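Local coordinates for hypothetical protein UNP Q5LQD5_SILPO (Silicibacter pomeroyi, PDB 2IMH) that is of unknown function but belongs to the DUF1028 family, with helices packed against antiparallel beta sheets, at residues T14-S25 / G162-H172; T141-I151 / I190-Q198. All coordinates share one frame; numbering follows the deposited sequence. Where two conformers were deposited one is given.

Contact 1. Residues T14-S25 / G162-H172; sequences TGAIGGAAATGS and GLLSAAMLVLH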
loop_
_atom_site.group_PDB
_atom_site.type_symbol
_atom_site.label_atom_id
_atom_site.label_comp_id
_atom_site.label_asym_id
_atom_site.label_seq_id
_atom_site.Cartn_x
_atom_site.Cartn_y
_atom_site.Cartn_z
ATOM N N THR A 14 -2.916 16.448 -1.928
ATOM C CA THR A 14 -3.958 16.015 -2.884
ATOM C C THR A 14 -5.133 15.283 -2.246
ATOM O O THR A 14 -6.232 15.220 -2.817
ATOM C CB THR A 14 -3.384 15.121 -3.988
ATOM O OG1 THR A 14 -2.950 13.867 -3.426
ATOM C CG2 THR A 14 -2.197 15.809 -4.672
ATOM N N GLY A 15 -4.905 14.709 -1.074
ATOM C CA GLY A 15 -5.912 13.887 -0.434
ATOM C C GLY A 15 -5.817 12.457 -0.938
ATOM O O GLY A 15 -6.605 11.601 -0.524
ATOM N N ALA A 16 -4.845 12.187 -1.817
ATOM C CA ALA A 16 -4.618 10.796 -2.244
ATOM C C ALA A 16 -4.235 9.948 -1.045
ATOM O O ALA A 16 -3.638 10.441 -0.080
ATOM C CB ALA A 16 -3.531 10.711 -3.292
ATOM N N ILE A 17 -4.577 8.672 -1.128
ATOM C CA ILE A 17 -4.141 7.680 -0.143
ATOM C C ILE A 17 -3.438 6.564 -0.907
ATOM O O ILE A 17 -3.721 6.332 -2.089
ATOM C CB ILE A 17 -5.316 7.145 0.710
ATOM C CG1 ILE A 17 -6.440 6.540 -0.162
ATOM C CG2 ILE A 17 -5.813 8.253 1.659
ATOM C CD1 ILE A 17 -7.545 5.823 0.648
ATOM N N GLY A 18 -2.497 5.897 -0.259
ATOM C CA GLY A 18 -1.828 4.807 -0.950
ATOM C C GLY A 18 -1.038 3.885 -0.071
ATOM O O GLY A 18 -0.983 4.051 1.145
ATOM N N GLY A 19 -0.449 2.885 -0.706
ATOM C CA GLY A 19 0.407 1.949 0.017
ATOM C C GLY A 19 1.307 1.229 -0.966
ATOM O O GLY A 19 1.066 1.259 -2.186
ATOM N N ALA A 20 2.332 0.584 -0.433
ATOM C CA ALA A 20 3.242 -0.203 -1.250
ATOM C C ALA A 20 3.795 -1.322 -0.407
ATOM O O ALA A 20 3.890 -1.187 0.813
ATOM C CB ALA A 20 4.342 0.652 -1.786
ATOM N N ALA A 21 4.167 -2.429 -1.043
ATOM C CA ALA A 21 4.625 -3.588 -0.264
ATOM C C ALA A 21 5.524 -4.461 -1.104
ATOM O O ALA A 21 5.489 -4.411 -2.339
ATOM C CB ALA A 21 3.426 -4.407 0.209
ATOM N N ALA A 22 6.315 -5.283 -0.433
ATOM C CA ALA A 22 7.134 -6.270 -1.121
ATOM C C ALA A 22 7.320 -7.444 -0.176
ATOM O O ALA A 22 7.324 -7.257 1.046
ATOM C CB ALA A 22 8.477 -5.668 -1.543
ATOM N N THR A 23 7.391 -8.653 -0.741
ATOM C CA THR A 23 7.682 -9.846 0.049
ATOM C C THR A 23 8.639 -10.775 -0.658
ATOM O O THR A 23 8.884 -10.651 -1.865
ATOM C CB THR A 23 6.438 -10.725 0.323
ATOM O OG1 THR A 23 5.970 -11.296 -0.907
ATOM C CG2 THR A 23 5.315 -9.958 1.042
ATOM N N GLY A 24 9.165 -11.738 0.100
ATOM C CA GLY A 24 9.914 -12.820 -0.518
ATOM C C GLY A 24 9.029 -13.961 -1.014
ATOM O O GLY A 24 9.500 -15.102 -1.125
ATOM N N SER A 25 7.764 -13.654 -1.318
ATOM C CA SER A 25 6.810 -14.621 -1.847
ATOM C C SER A 25 5.992 -14.012 -2.997
ATOM O O SER A 25 6.324 -12.930 -3.485
ATOM C CB SER A 25 5.901 -15.134 -0.724
ATOM O OG SER A 25 5.186 -16.301 -1.114
ATOM N N GLY A 162 15.837 -12.332 -0.286
ATOM C CA GLY A 162 15.472 -11.739 -1.572
ATOM C C GLY A 162 13.966 -11.516 -1.639
ATOM O O GLY A 162 13.206 -12.080 -0.855
ATOM N N LEU A 163 13.535 -10.671 -2.564
ATOM C CA LEU A 163 12.122 -10.415 -2.755
ATOM C C LEU A 163 11.655 -11.035 -4.069
ATOM O O LEU A 163 12.426 -11.081 -5.030
ATOM C CB LEU A 163 11.875 -8.904 -2.790
ATOM C CG LEU A 163 12.201 -8.129 -1.503
ATOM C CD1 LEU A 163 12.204 -6.628 -1.741
ATOM C CD2 LEU A 163 11.225 -8.483 -0.392
ATOM N N LEU A 164 10.398 -11.481 -4.107
ATOM C CA LEU A 164 9.826 -12.072 -5.318
ATOM C C LEU A 164 8.616 -11.302 -5.856
ATOM O O LEU A 164 8.248 -11.478 -7.028
ATOM C CB LEU A 164 9.432 -13.542 -5.102
ATOM C CG LEU A 164 10.557 -14.552 -4.864
ATOM C CD1 LEU A 164 9.932 -15.943 -4.687
ATOM C CD2 LEU A 164 11.578 -14.505 -6.027
ATOM N N SER A 165 7.996 -10.463 -5.022
ATOM C CA SER A 165 6.849 -9.651 -5.499
ATOM C C SER A 165 6.816 -8.264 -4.870
ATOM O O SER A 165 7.337 -8.044 -3.767
ATOM C CB SER A 165 5.528 -10.390 -5.283
ATOM O OG SER A 165 5.199 -10.513 -3.893
ATOM N N ALA A 166 6.208 -7.324 -5.575
ATOM C CA ALA A 166 6.076 -5.955 -5.089
ATOM C C ALA A 166 4.791 -5.388 -5.664
ATOM O O ALA A 166 4.318 -5.842 -6.716
ATOM C CB ALA A 166 7.275 -5.099 -5.535
ATOM N N ALA A 167 4.211 -4.411 -4.966
ATOM C CA ALA A 167 3.001 -3.762 -5.448
ATOM C C ALA A 167 2.832 -2.362 -4.888
ATOM O O ALA A 167 3.418 -2.008 -3.851
ATOM C CB ALA A 167 1.785 -4.588 -5.097
HETATM N N MSE A 168 1.973 -1.605 -5.564
HETATM C CA MSE A 168 1.573 -0.284 -5.105
HETATM C C MSE A 168 0.094 -0.116 -5.386
HETATM O O MSE A 168 -0.440 -0.698 -6.339
HETATM C CB MSE A 168 2.357 0.818 -5.829
HETATM C CG MSE A 168 2.218 2.206 -5.203
HETATM SE SE MSE A 168 3.619 3.444 -5.799
HETATM C CE MSE A 168 5.108 2.442 -5.057
ATOM N N LEU A 169 -0.562 0.673 -4.541
ATOM C CA LEU A 169 -1.966 0.968 -4.726
ATOM C C LEU A 169 -2.146 2.423 -4.332
ATOM O O LEU A 169 -1.813 2.792 -3.195
ATOM C CB LEU A 169 -2.823 0.065 -3.833
ATOM C CG LEU A 169 -4.325 0.369 -3.857
ATOM C CD1 LEU A 169 -4.863 0.054 -5.258
ATOM C CD2 LEU A 169 -5.107 -0.399 -2.777
ATOM N N VAL A 170 -2.669 3.237 -5.247
ATOM C CA VAL A 170 -2.903 4.655 -4.948
ATOM C C VAL A 170 -4.276 5.071 -5.442
ATOM O O VAL A 170 -4.659 4.767 -6.577
ATOM C CB VAL A 170 -1.814 5.578 -5.547
ATOM C CG1 VAL A 170 -2.162 7.083 -5.305
ATOM C CG2 VAL A 170 -0.427 5.228 -4.958
ATOM N N LEU A 171 -5.003 5.778 -4.576
ATOM C CA LEU A 171 -6.391 6.174 -4.842
ATOM C C LEU A 171 -6.566 7.671 -4.666
ATOM O O LEU A 171 -6.002 8.264 -3.759
ATOM C CB LEU A 171 -7.343 5.463 -3.872
ATOM C CG LEU A 171 -7.222 3.934 -3.735
ATOM C CD1 LEU A 171 -8.229 3.430 -2.704
ATOM C CD2 LEU A 171 -7.444 3.269 -5.098
ATOM N N HIS A 172 -7.384 8.269 -5.522
ATOM C CA HIS A 172 -7.705 9.686 -5.430
ATOM C C HIS A 172 -9.036 9.882 -6.152
ATOM O O HIS A 172 -9.265 9.244 -7.174
ATOM C CB HIS A 172 -6.646 10.507 -6.136
ATOM C CG HIS A 172 -6.871 11.979 -6.022
ATOM N ND1 HIS A 172 -7.687 12.675 -6.890
ATOM C CD2 HIS A 172 -6.434 12.880 -5.108
ATOM C CE1 HIS A 172 -7.726 13.948 -6.528
ATOM N NE2 HIS A 172 -6.965 14.100 -5.456
#

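Contact 2. Residues T141-I151 / I190-Q198; sequences TFERRLLAALI and IGALEQLYQ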
loop_
_atom_site.group_PDB
_atom_site.type_symbol
_atom_site.label_atom_id
_atom_site.label_comp_id
_atom_site.label_asym_id
_atom_site.label_seq_id
_atom_site.Cartn_x
_atom_site.Cartn_y
_atom_site.Cartn_z
ATOM N N THR A 141 7.299 13.056 -6.022
ATOM C CA THR A 141 5.847 12.850 -6.108
ATOM C C THR A 141 5.477 11.679 -5.191
ATOM O O THR A 141 6.308 10.801 -4.956
ATOM C CB THR A 141 5.394 12.539 -7.561
ATOM O OG1 THR A 141 5.971 11.305 -8.001
ATOM C CG2 THR A 141 5.813 13.644 -8.525
ATOM N N PHE A 142 4.251 11.697 -4.667
ATOM C CA PHE A 142 3.767 10.697 -3.698
ATOM C C PHE A 142 4.145 9.270 -4.082
ATOM O O PHE A 142 4.707 8.526 -3.272
ATOM C CB PHE A 142 2.252 10.843 -3.573
ATOM C CG PHE A 142 1.597 9.913 -2.582
ATOM C CD1 PHE A 142 2.003 9.874 -1.255
ATOM C CD2 PHE A 142 0.520 9.141 -2.965
ATOM C CE1 PHE A 142 1.355 9.047 -0.339
ATOM C CE2 PHE A 142 -0.137 8.311 -2.052
ATOM C CZ PHE A 142 0.290 8.253 -0.750
ATOM N N GLU A 143 3.855 8.893 -5.325
ATOM C CA GLU A 143 4.131 7.527 -5.797
ATOM C C GLU A 143 5.612 7.162 -5.733
ATOM O O GLU A 143 5.962 6.036 -5.387
ATOM C CB GLU A 143 3.628 7.363 -7.227
ATOM C CG GLU A 143 2.116 7.507 -7.357
ATOM C CD GLU A 143 1.612 8.949 -7.445
ATOM O OE1 GLU A 143 2.411 9.915 -7.373
ATOM O OE2 GLU A 143 0.383 9.113 -7.592
ATOM N N ARG A 144 6.474 8.117 -6.076
ATOM C CA ARG A 144 7.912 7.892 -6.043
ATOM C C ARG A 144 8.439 7.825 -4.620
ATOM O O ARG A 144 9.469 7.197 -4.379
ATOM C CB ARG A 144 8.666 8.964 -6.854
ATOM C CG ARG A 144 8.402 8.893 -8.358
ATOM C CD ARG A 144 9.112 10.054 -9.095
ATOM N NE ARG A 144 10.566 9.844 -9.129
ATOM C CZ ARG A 144 11.479 10.766 -9.451
ATOM N NH1 ARG A 144 11.119 12.007 -9.788
ATOM N NH2 ARG A 144 12.773 10.438 -9.438
ATOM N N ARG A 145 7.736 8.473 -3.687
ATOM C CA ARG A 145 8.081 8.389 -2.262
ATOM C C ARG A 145 7.835 6.971 -1.763
ATOM O O ARG A 145 8.645 6.414 -1.020
ATOM C CB ARG A 145 7.263 9.396 -1.443
ATOM C CG ARG A 145 7.940 10.752 -1.289
ATOM C CD ARG A 145 6.979 11.918 -1.416
ATOM N NE ARG A 145 5.915 11.957 -0.411
ATOM C CZ ARG A 145 4.787 12.646 -0.560
ATOM N NH1 ARG A 145 3.865 12.636 0.386
ATOM N NH2 ARG A 145 4.572 13.341 -1.668
ATOM N N LEU A 146 6.707 6.391 -2.190
ATOM C CA LEU A 146 6.377 5.007 -1.846
ATOM C C LEU A 146 7.435 4.078 -2.405
ATOM O O LEU A 146 7.941 3.207 -1.700
ATOM C CB LEU A 146 4.984 4.628 -2.359
ATOM C CG LEU A 146 3.790 5.330 -1.687
ATOM C CD1 LEU A 146 2.517 5.056 -2.489
ATOM C CD2 LEU A 146 3.625 4.911 -0.209
ATOM N N LEU A 147 7.817 4.290 -3.665
ATOM C CA LEU A 147 8.880 3.471 -4.267
ATOM C C LEU A 147 10.205 3.609 -3.512
ATOM O O LEU A 147 10.890 2.612 -3.264
ATOM C CB LEU A 147 9.056 3.796 -5.753
ATOM C CG LEU A 147 7.937 3.322 -6.690
ATOM C CD1 LEU A 147 8.048 3.968 -8.083
ATOM C CD2 LEU A 147 7.903 1.791 -6.812
ATOM N N ALA A 148 10.555 4.839 -3.153
ATOM C CA ALA A 148 11.780 5.118 -2.398
ATOM C C ALA A 148 11.787 4.324 -1.085
ATOM O O ALA A 148 12.819 3.777 -0.676
ATOM C CB ALA A 148 11.905 6.591 -2.121
ATOM N N ALA A 149 10.624 4.264 -0.436
ATOM C CA ALA A 149 10.453 3.492 0.792
ATOM C C ALA A 149 10.735 2.005 0.601
ATOM O O ALA A 149 11.454 1.406 1.406
ATOM C CB ALA A 149 9.064 3.706 1.375
ATOM N N LEU A 150 10.192 1.408 -0.466
ATOM C CA LEU A 150 10.461 -0.014 -0.755
ATOM C C LEU A 150 11.958 -0.268 -0.974
ATOM O O LEU A 150 12.530 -1.219 -0.444
ATOM C CB LEU A 150 9.701 -0.469 -2.001
ATOM C CG LEU A 150 8.179 -0.539 -1.920
ATOM C CD1 LEU A 150 7.636 -1.125 -3.226
ATOM C CD2 LEU A 150 7.718 -1.370 -0.707
ATOM N N ILE A 151 12.579 0.587 -1.776
ATOM C CA ILE A 151 14.012 0.475 -2.058
ATOM C C ILE A 151 14.877 0.576 -0.790
ATOM O O ILE A 151 15.797 -0.233 -0.589
ATOM C CB ILE A 151 14.419 1.493 -3.142
ATOM C CG1 ILE A 151 13.907 1.012 -4.504
ATOM C CG2 ILE A 151 15.938 1.745 -3.162
ATOM C CD1 ILE A 151 14.583 -0.274 -5.033
ATOM N N ILE A 190 11.016 -4.973 -7.189
ATOM C CA ILE A 190 10.864 -3.523 -6.976
ATOM C C ILE A 190 11.246 -2.744 -8.248
ATOM O O ILE A 190 10.543 -1.807 -8.648
ATOM C CB ILE A 190 11.630 -2.990 -5.742
ATOM C CG1 ILE A 190 11.157 -3.705 -4.470
ATOM C CG2 ILE A 190 11.439 -1.482 -5.649
ATOM C CD1 ILE A 190 11.952 -3.317 -3.209
ATOM N N GLY A 191 12.344 -3.154 -8.883
ATOM C CA GLY A 191 12.787 -2.530 -10.142
ATOM C C GLY A 191 11.723 -2.672 -11.212
ATOM O O GLY A 191 11.439 -1.724 -11.985
ATOM N N ALA A 192 11.125 -3.856 -11.260
ATOM C CA ALA A 192 10.100 -4.122 -12.265
ATOM C C ALA A 192 8.858 -3.267 -11.992
ATOM O O ALA A 192 8.191 -2.803 -12.929
ATOM C CB ALA A 192 9.757 -5.600 -12.307
ATOM N N LEU A 193 8.549 -3.076 -10.705
ATOM C CA LEU A 193 7.470 -2.176 -10.302
ATOM C C LEU A 193 7.722 -0.754 -10.762
ATOM O O LEU A 193 6.815 -0.119 -11.273
ATOM C CB LEU A 193 7.269 -2.190 -8.784
ATOM C CG LEU A 193 6.038 -1.436 -8.258
ATOM C CD1 LEU A 193 4.732 -1.947 -8.850
ATOM C CD2 LEU A 193 6.018 -1.544 -6.714
ATOM N N GLU A 194 8.936 -0.251 -10.572
ATOM C CA GLU A 194 9.232 1.109 -11.019
ATOM C C GLU A 194 9.043 1.241 -12.539
ATOM O O GLU A 194 8.479 2.232 -13.024
ATOM C CB GLU A 194 10.646 1.543 -10.612
ATOM C CG GLU A 194 10.864 3.030 -10.883
ATOM C CD GLU A 194 12.263 3.533 -10.557
ATOM O OE1 GLU A 194 12.628 3.630 -9.366
ATOM O OE2 GLU A 194 12.982 3.885 -11.513
ATOM N N GLN A 195 9.500 0.242 -13.291
ATOM C CA GLN A 195 9.329 0.277 -14.748
ATOM C C GLN A 195 7.846 0.341 -15.088
ATOM O O GLN A 195 7.426 1.107 -15.969
ATOM C CB GLN A 195 9.935 -0.961 -15.395
ATOM C CG GLN A 195 11.434 -0.890 -15.651
ATOM C CD GLN A 195 11.889 -2.005 -16.581
ATOM O OE1 GLN A 195 11.749 -3.191 -16.253
ATOM N NE2 GLN A 195 12.426 -1.635 -17.751
ATOM N N LEU A 196 7.054 -0.476 -14.393
ATOM C CA LEU A 196 5.615 -0.513 -14.645
ATOM C C LEU A 196 4.979 0.823 -14.298
ATOM O O LEU A 196 4.114 1.328 -15.029
ATOM C CB LEU A 196 4.967 -1.650 -13.836
ATOM C CG LEU A 196 3.433 -1.755 -13.825
ATOM C CD1 LEU A 196 2.847 -1.889 -15.235
ATOM C CD2 LEU A 196 3.050 -2.937 -12.970
ATOM N N TYR A 197 5.410 1.395 -13.178
ATOM C CA TYR A 197 4.940 2.712 -12.758
ATOM C C TYR A 197 5.194 3.785 -13.832
ATOM O O TYR A 197 4.295 4.573 -14.140
ATOM C CB TYR A 197 5.562 3.103 -11.406
ATOM C CG TYR A 197 5.355 4.563 -11.106
ATOM C CD1 TYR A 197 4.146 5.022 -10.596
ATOM C CD2 TYR A 197 6.364 5.490 -11.365
ATOM C CE1 TYR A 197 3.943 6.383 -10.336
ATOM C CE2 TYR A 197 6.175 6.851 -11.102
ATOM C CZ TYR A 197 4.961 7.281 -10.594
ATOM O OH TYR A 197 4.775 8.621 -10.339
ATOM N N GLN A 198 6.395 3.813 -14.403
ATOM C CA GLN A 198 6.689 4.797 -15.442
ATOM C C GLN A 198 5.784 4.605 -16.650
ATOM O O GLN A 198 5.259 5.587 -17.213
ATOM C CB GLN A 198 8.163 4.771 -15.848
ATOM C CG GLN A 198 9.138 5.178 -14.734
ATOM C CD GLN A 198 8.826 6.521 -14.090
ATOM O OE1 GLN A 198 9.103 6.717 -12.908
ATOM N NE2 GLN A 198 8.257 7.448 -14.855
#

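Contact 1. Residues T14-S25 / G162-H172
I17 and L171 pair across an antiparallel ladder that ends in a classic beta bulge. It joins strands 16-23 and 165-172, two interior strands of the six-stranded sheet, whose directions lie 174° apart. Backbone bonding comes first: I17, G19, A21 and T23 exchange paired hydrogen bonds with L171, L169, A167 and S165, as where L171 N reaches I17 O at 2.9 Å. At the bulge two donors grip one acceptor, T23 O, with L164 N at 2.8 Å and S165 N at 3.3 Å.

Apolar contacts fall on both faces. A22 CB meets L163 CD1 at 3.9 Å on the face turned to helix 142-155, while I17 CG1 lies 4.0 Å from L171 CB on the other.

Polar side chains close the ends. With OG set between the backbone N and the carbonyl carbon (chi1 69°), S165 donates from OG to S25 O at 2.7 Å and also bonds V28 N. Without the hydroxyl, as with an alanine here, the S25 carbonyl and the V28 amide would probably each lose this mate. At the far end, where D174 N engages H172 ND1, the imidazole turns its edge to T14, and NE2 makes a weak, bent bond to T14 O (3.0 Å, 127°).

Contact 2. Residues T141-I151 / I190-Q198
Y197 reaches E143 and L147 because its CG stands anti to the backbone N (chi1 167°), which carries the ring out across the gap between the helices. L193 uses the same rotation (chi1 -172°) one turn earlier, and its CD2 branch is thereby turned against two leucines of helix 142-155. E143, L147 and L150 face these groups from the other helix.

The aromatic end of the contact is built on carbon. E143 CB sits 3.3 Å from Y197 CE1, its side chain crossing that of Y197 at about a right angle. R144 CG approaches the other ortho-to-hydroxyl carbon, Y197 CE2, at 4.1 Å, and L147 CD1 comes to Y197 CD2 at 4.0 Å, so that two adjacent residues, E143 and R144, and L147 one turn on close round the ring, all of them obliquely. The E143 carboxylate continues past the tyrosine towards R175, with which it forms a long, weak ion pair.

Further along, branched aliphatic groups take over. L147 CD2 and L193 CD2 meet at 3.8 Å, and L150 CD1 joins the same methyl, L193 CD2, at 3.9 Å. I190 CD1 then lies against L150 CB (3.8 Å), while I190 CG2 and I151 CD1 are pressed to 3.4 Å, tighter than usual for two methyls.

The two segments share no hydrogen bond and meet through side-chain packing; the axes run antiparallel at 169°, 10.6 Å apart. L180 of strand 175-182 lies beneath L193 and Y197, as V170 of strand 165-172 does beneath L146. The result is a pair of antiparallel helices side by side on one face of a sheet, consistent with an outer helical layer of an alpha-beta-beta-alpha sandwich like that of the Ntn hydrolases.

How the contacts relate
Chain order makes the example instructive. Strand 16-23 comes first, and contact 1 closes a loop of 136 intervening residues when strand 165-172 returns beside it. Helix 142-155 lies within that loop, yet its partner, helix 189-200, follows strands 165-172 and 175-182; contact 2 therefore closes a shorter loop of 38 residues that crosses the first. Neither closure encloses the other, and each spans part of the other's path. Contact 1 joins strands within the six-stranded sheet, contact 2 joins the helices laid on it, and their centres are about 9 Å apart. The layers touch directly where L163 CD1 meets I190 CD1 at 3.6 Å.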